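Local coordinates for flagellar protein FliT (Bordetella bronchiseptica, PDB 3H3M) that probably acts as an export chaperone that binds the filament-cap protein FliD and keeps it from assembling too early, at residues Ala36-Ala40 and Ser41-Leu45; Ala90-Asp93 and Leu94-Gln98. One frame throughout, in Å; residues are numbered along the deposited sequence.

Contact 1 (Ala36-Ala40 and Ser41-Leu45) is the turn between helix 20-39 and helix 43-63. Contact 2 (Ala90-Asp93 and Leu94-Gln98) lies wholly within helix 72-105, where a proline interrupts the backbone bonding. Their centres are about 10 Å apart, and each is about 14 Å from the centre of the chain. Trp43 makes the main bridge: its CZ3 packs 3.5 Å from CB of Ala95, and its CZ2 lies 3.6 Å from NE2 of Gln98. Smaller touches join Ser41 OG to Gln98 OE1, 3.7 Å apart, and Leu94 CD1 to Asn39 N, 3.8 Å apart. Both contacts also meet the second subunit, where Leu99 of that subunit packs on Trp43 and on Ala95.

Contact 1 (Ala36-Ala40 and Ser41-Leu45); sequences AAANA and SNWDL
Trp43 folds back over the last turn of helix 20-39, next to Ala38. Its CB leads away from that helix, but CG stands anti to the carbonyl carbon (chi1 -48°), and this swings the indole back. Further out, one face of the ring has Ser41 C above its centre. At the far end CZ3 lies 3.8 Å from Ala38 CA and also packs against the methyl of Ala38. CH2 comes 3.6 Å from Ala38 O, which it meets obliquely. The backbone beside it is a Schellman motif that ends the helix, with Ser41 at positive phi as the C-prime residue. Asn42 N donates to Ala37 O at 2.8 Å, almost straight at 173°. Ser41 N donates to Ala38 O at 2.9 Å. Ala37 O also accepts from Ala40 N, which arrives at the opposite face of the carbonyl plane. Asn42 then serves as N-cap of helix 43-63: its OD1 accepts from Leu45 N at 3.1 Å. Leu45 turns toward the preceding helix, and its CG and CD2 both rest on Ala37 CB, the former at 3.8 Å. Val46 also packs on Ala37 and Ala38, while Ala38 touches Val91 of helix 72-105.

Contact 2 (Ala90-Asp93 and Leu94-Gln98); sequences AVRD and LALPQ
Val91 O is gripped by two backbone donors, Leu94 N and Ala95 N. Ala95 N, at 3.1 Å from Val91 O, approaches almost head-on to the carbonyl, with a C=O...N angle of 161°. Leu94 N lies well above the carbonyl plane and also makes a weak bond to Ala90 O. Over that same Ala90 O sits the Leu94 side chain, with CG 3.3 Å from the oxygen. The following backbone bond runs from Leu96 N to Arg92 O, 2.9 Å long with an N-H...O angle of 163°. At the next residue helix 72-105 has a proline kink: Pro97 has no N-H to give, and its CD lies 3.5 Å from Asp93 O. On the side facing the second subunit, Arg92 and Leu96 run side by side in the same direction. With chi1 at -165° Arg92 CG turns away from the backbone N, which sets it beside Leu96 CD1. The arginine chain bends at chi3, and NH1 makes a salt bridge with Asp88 of the second subunit. Tyr53 of that subunit adds a cation-pi contact. One turn beyond Leu94, Gln98 NE2 reaches back to Leu94 O at 3.0 Å, tilted above the carbonyl plane.

Contact 1 (Ala36-Ala40 and Ser41-Leu45)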
ATOM      1  N   ALA A  36      10.792  -2.135   7.659  1.00  2.08           N
ATOM      2  CA  ALA A  36      11.754  -2.461   8.707  1.00  3.34           C
ATOM      3  C   ALA A  36      11.091  -2.836  10.060  1.00  3.65           C
ATOM      4  O   ALA A  36      11.470  -3.816  10.671  1.00  5.41           O
ATOM      5  CB  ALA A  36      12.817  -1.296   8.892  1.00  2.52           C
ATOM      6  N   ALA A  37      10.131  -2.056  10.530  1.00  3.16           N
ATOM      7  CA  ALA A  37       9.327  -2.431  11.689  1.00  2.61           C
ATOM      8  C   ALA A  37       8.599  -3.778  11.546  1.00  2.46           C
ATOM      9  O   ALA A  37       8.585  -4.594  12.457  1.00  3.49           O
ATOM     10  CB  ALA A  37       8.281  -1.313  11.984  1.00  2.03           C
ATOM     11  N   ALA A  38       7.906  -3.968  10.446  1.00  2.00           N
ATOM     12  CA  ALA A  38       7.240  -5.247  10.160  1.00  2.00           C
ATOM     13  C   ALA A  38       8.235  -6.424  10.205  1.00  2.00           C
ATOM     14  O   ALA A  38       7.968  -7.482  10.767  1.00  2.26           O
ATOM     15  CB  ALA A  38       6.592  -5.177   8.794  1.00  2.00           C
ATOM     16  N   ASN A  39       9.374  -6.230   9.583  1.00  2.00           N
ATOM     17  CA  ASN A  39      10.466  -7.156   9.679  1.00  2.00           C
ATOM     18  C   ASN A  39      10.817  -7.566  11.144  1.00  2.00           C
ATOM     19  O   ASN A  39      11.195  -8.712  11.385  1.00  2.00           O
ATOM     20  CB  ASN A  39      11.710  -6.572   8.973  1.00  2.00           C
ATOM     21  CG  ASN A  39      12.739  -7.639   8.642  1.00  3.44           C
ATOM     22  OD1 ASN A  39      12.531  -8.816   8.953  1.00  2.07           O
ATOM     23  ND2 ASN A  39      13.851  -7.241   7.988  1.00  4.74           N
ATOM     24  N   ALA A  40      10.692  -6.622  12.080  1.00  2.00           N
ATOM     25  CA  ALA A  40      11.091  -6.810  13.471  1.00  2.00           C
ATOM     26  C   ALA A  40       9.856  -7.144  14.273  1.00  2.00           C
ATOM     27  O   ALA A  40       9.915  -7.116  15.486  1.00  2.00           O
ATOM     28  CB  ALA A  40      11.733  -5.514  14.061  1.00  2.00           C
ATOM     29  N   SER A  41       8.746  -7.389  13.598  1.00  2.00           N
ATOM     30  CA  SER A  41       7.463  -7.661  14.253  1.00  2.59           C
ATOM     31  C   SER A  41       6.986  -6.557  15.191  1.00  2.59           C
ATOM     32  O   SER A  41       6.348  -6.819  16.197  1.00  3.04           O
ATOM     33  CB  SER A  41       7.493  -9.017  14.990  1.00  3.39           C
ATOM     34  OG  SER A  41       7.688 -10.114  14.070  1.00  3.87           O
ATOM     35  N   ASN A  42       7.264  -5.318  14.839  1.00  2.51           N
ATOM     36  CA  ASN A  42       6.901  -4.212  15.710  1.00  2.95           C
ATOM     37  C   ASN A  42       5.676  -3.627  15.070  1.00  2.68           C
ATOM     38  O   ASN A  42       5.712  -2.668  14.297  1.00  3.49           O
ATOM     39  CB  ASN A  42       8.043  -3.203  15.887  1.00  2.32           C
ATOM     40  CG  ASN A  42       7.826  -2.285  17.058  1.00  3.80           C
ATOM     41  OD1 ASN A  42       6.678  -1.898  17.361  1.00  4.46           O
ATOM     42  ND2 ASN A  42       8.929  -1.896  17.739  1.00  3.89           N
ATOM     43  N   TRP A  43       4.581  -4.280  15.370  1.00  2.25           N
ATOM     44  CA  TRP A  43       3.311  -3.950  14.758  1.00  2.00           C
ATOM     45  C   TRP A  43       2.887  -2.554  15.139  1.00  2.00           C
ATOM     46  O   TRP A  43       2.449  -1.815  14.291  1.00  2.00           O
ATOM     47  CB  TRP A  43       2.284  -5.020  15.120  1.00  2.00           C
ATOM     48  CG  TRP A  43       2.875  -6.392  14.889  1.00  2.00           C
ATOM     49  CD1 TRP A  43       3.054  -7.383  15.806  1.00  2.55           C
ATOM     50  CD2 TRP A  43       3.420  -6.891  13.657  1.00  2.00           C
ATOM     51  NE1 TRP A  43       3.641  -8.472  15.215  1.00  2.00           N
ATOM     52  CE2 TRP A  43       3.881  -8.194  13.901  1.00  2.00           C
ATOM     53  CE3 TRP A  43       3.550  -6.359  12.386  1.00  2.00           C
ATOM     54  CZ2 TRP A  43       4.436  -8.981  12.926  1.00  2.00           C
ATOM     55  CZ3 TRP A  43       4.149  -7.124  11.424  1.00  3.70           C
ATOM     56  CH2 TRP A  43       4.579  -8.436  11.701  1.00  2.22           C
ATOM     57  N   ASP A  44       3.156  -2.163  16.367  1.00  2.00           N
ATOM     58  CA  ASP A  44       2.731  -0.854  16.896  1.00  2.00           C
ATOM     59  C   ASP A  44       3.506   0.321  16.298  1.00  2.00           C
ATOM     60  O   ASP A  44       2.948   1.410  16.129  1.00  2.00           O
ATOM     61  CB  ASP A  44       2.815  -0.822  18.439  1.00  2.00           C
ATOM     62  CG  ASP A  44       1.586  -1.431  19.100  1.00  3.01           C
ATOM     63  OD1 ASP A  44       0.495  -1.423  18.449  1.00  6.28           O
ATOM     64  OD2 ASP A  44       1.687  -1.927  20.243  1.00  4.28           O
ATOM     65  N   LEU A  45       4.754   0.083  15.945  1.00  2.00           N
ATOM     66  CA  LEU A  45       5.534   1.042  15.219  1.00  2.00           C
ATOM     67  C   LEU A  45       4.992   1.159  13.815  1.00  2.00           C
ATOM     68  O   LEU A  45       4.741   2.280  13.315  1.00  2.08           O
ATOM     69  CB  LEU A  45       7.037   0.651  15.220  1.00  2.00           C
ATOM     70  CG  LEU A  45       7.988   1.559  14.460  1.00  2.00           C
ATOM     71  CD1 LEU A  45       7.758   3.073  14.756  1.00  2.00           C
ATOM     72  CD2 LEU A  45       9.407   1.096  14.750  1.00  2.00           C
TER

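Contact 2 (Ala90-Asp93 and Leu94-Gln98)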
ATOM      1  N   ALA A  90       4.944  -6.164   1.017  1.00  4.84           N
ATOM      2  CA  ALA A  90       5.927  -6.881   1.828  1.00  4.15           C
ATOM      3  C   ALA A  90       5.519  -6.835   3.319  1.00  4.48           C
ATOM      4  O   ALA A  90       5.657  -7.837   4.018  1.00  4.55           O
ATOM      5  CB  ALA A  90       7.332  -6.350   1.588  1.00  2.00           C
ATOM      6  N   VAL A  91       4.989  -5.698   3.776  1.00  5.62           N
ATOM      7  CA  VAL A  91       4.461  -5.560   5.163  1.00  6.59           C
ATOM      8  C   VAL A  91       3.334  -6.562   5.418  1.00  6.92           C
ATOM      9  O   VAL A  91       3.326  -7.304   6.399  1.00  7.11           O
ATOM     10  CB  VAL A  91       3.964  -4.074   5.511  1.00  7.05           C
ATOM     11  CG1 VAL A  91       3.153  -4.074   6.803  1.00  8.60           C
ATOM     12  CG2 VAL A  91       5.172  -3.038   5.671  1.00  4.86           C
ATOM     13  N   ARG A  92       2.390  -6.589   4.512  1.00  6.74           N
ATOM     14  CA  ARG A  92       1.283  -7.496   4.610  1.00  7.05           C
ATOM     15  C   ARG A  92       1.777  -8.949   4.637  1.00  7.16           C
ATOM     16  O   ARG A  92       1.257  -9.790   5.370  1.00  7.07           O
ATOM     17  CB  ARG A  92       0.454  -7.259   3.381  1.00  7.61           C
ATOM     18  CG  ARG A  92      -0.914  -7.794   3.354  1.00  9.85           C
ATOM     19  CD  ARG A  92      -1.742  -6.884   2.460  1.00 10.19           C
ATOM     20  NE  ARG A  92      -1.242  -6.964   1.113  1.00 14.06           N
ATOM     21  CZ  ARG A  92      -1.209  -5.960   0.229  1.00 18.07           C
ATOM     22  NH1 ARG A  92      -1.653  -4.736   0.556  1.00 16.67           N
ATOM     23  NH2 ARG A  92      -0.737  -6.205  -1.005  1.00 16.74           N
ATOM     24  N   ASP A  93       2.781  -9.248   3.822  1.00  6.85           N
ATOM     25  CA  ASP A  93       3.256 -10.618   3.662  1.00  6.68           C
ATOM     26  C   ASP A  93       4.101 -11.056   4.867  1.00  6.38           C
ATOM     27  O   ASP A  93       4.440 -12.226   4.983  1.00  6.78           O
ATOM     28  CB  ASP A  93       4.104 -10.756   2.385  1.00  7.44           C
ATOM     29  CG  ASP A  93       3.261 -10.977   1.104  1.00  9.60           C
ATOM     30  OD1 ASP A  93       2.024 -11.098   1.219  1.00 15.92           O
ATOM     31  OD2 ASP A  93       3.838 -11.023  -0.010  1.00  8.25           O
ATOM     32  N   LEU A  94       4.490 -10.115   5.726  1.00  5.65           N
ATOM     33  CA  LEU A  94       5.215 -10.460   6.946  1.00  5.32           C
ATOM     34  C   LEU A  94       4.246 -10.697   8.086  1.00  4.57           C
ATOM     35  O   LEU A  94       4.409 -11.629   8.862  1.00  3.95           O
ATOM     36  CB  LEU A  94       6.255  -9.366   7.303  1.00  5.09           C
ATOM     37  CG  LEU A  94       7.441  -9.404   6.348  1.00  4.42           C
ATOM     38  CD1 LEU A  94       8.300  -8.186   6.460  1.00  5.58           C
ATOM     39  CD2 LEU A  94       8.238 -10.617   6.609  1.00  2.14           C
ATOM     40  N   ALA A  95       3.208  -9.869   8.116  1.00  4.97           N
ATOM     41  CA  ALA A  95       2.267  -9.788   9.228  1.00  5.64           C
ATOM     42  C   ALA A  95       1.149 -10.809   9.155  1.00  5.80           C
ATOM     43  O   ALA A  95       0.786 -11.461  10.146  1.00  6.39           O
ATOM     44  CB  ALA A  95       1.669  -8.334   9.307  1.00  4.83           C
ATOM     45  N   LEU A  96       0.570 -10.935   7.984  1.00  6.11           N
ATOM     46  CA  LEU A  96      -0.681 -11.654   7.897  1.00  6.89           C
ATOM     47  C   LEU A  96      -0.516 -13.153   8.133  1.00  7.12           C
ATOM     48  O   LEU A  96      -1.444 -13.792   8.687  1.00  7.44           O
ATOM     49  CB  LEU A  96      -1.433 -11.325   6.579  1.00  7.37           C
ATOM     50  CG  LEU A  96      -2.040  -9.897   6.394  1.00  7.02           C
ATOM     51  CD1 LEU A  96      -2.955  -9.866   5.200  1.00  5.48           C
ATOM     52  CD2 LEU A  96      -2.753  -9.384   7.671  1.00  5.25           C
ATOM     53  N   PRO A  97       0.637 -13.740   7.751  1.00  6.85           N
ATOM     54  CA  PRO A  97       0.705 -15.180   8.056  1.00  6.97           C
ATOM     55  C   PRO A  97       0.754 -15.417   9.563  1.00  7.32           C
ATOM     56  O   PRO A  97       0.161 -16.354  10.065  1.00  7.22           O
ATOM     57  CB  PRO A  97       1.977 -15.625   7.347  1.00  6.44           C
ATOM     58  CG  PRO A  97       2.193 -14.611   6.304  1.00  6.24           C
ATOM     59  CD  PRO A  97       1.767 -13.329   6.909  1.00  6.96           C
ATOM     60  N   GLN A  98       1.388 -14.506  10.291  1.00  8.09           N
ATOM     61  CA  GLN A  98       1.363 -14.563  11.764  1.00  7.98           C
ATOM     62  C   GLN A  98      -0.021 -14.310  12.357  1.00  7.11           C
ATOM     63  O   GLN A  98      -0.406 -14.941  13.340  1.00  6.72           O
ATOM     64  CB  GLN A  98       2.343 -13.556  12.360  1.00  8.21           C
ATOM     65  CG  GLN A  98       3.783 -13.820  11.982  1.00 11.73           C
ATOM     66  CD  GLN A  98       4.743 -12.728  12.513  1.00 16.04           C
ATOM     67  OE1 GLN A  98       4.817 -12.459  13.744  1.00 14.09           O
ATOM     68  NE2 GLN A  98       5.501 -12.112  11.578  1.00 15.67           N
TER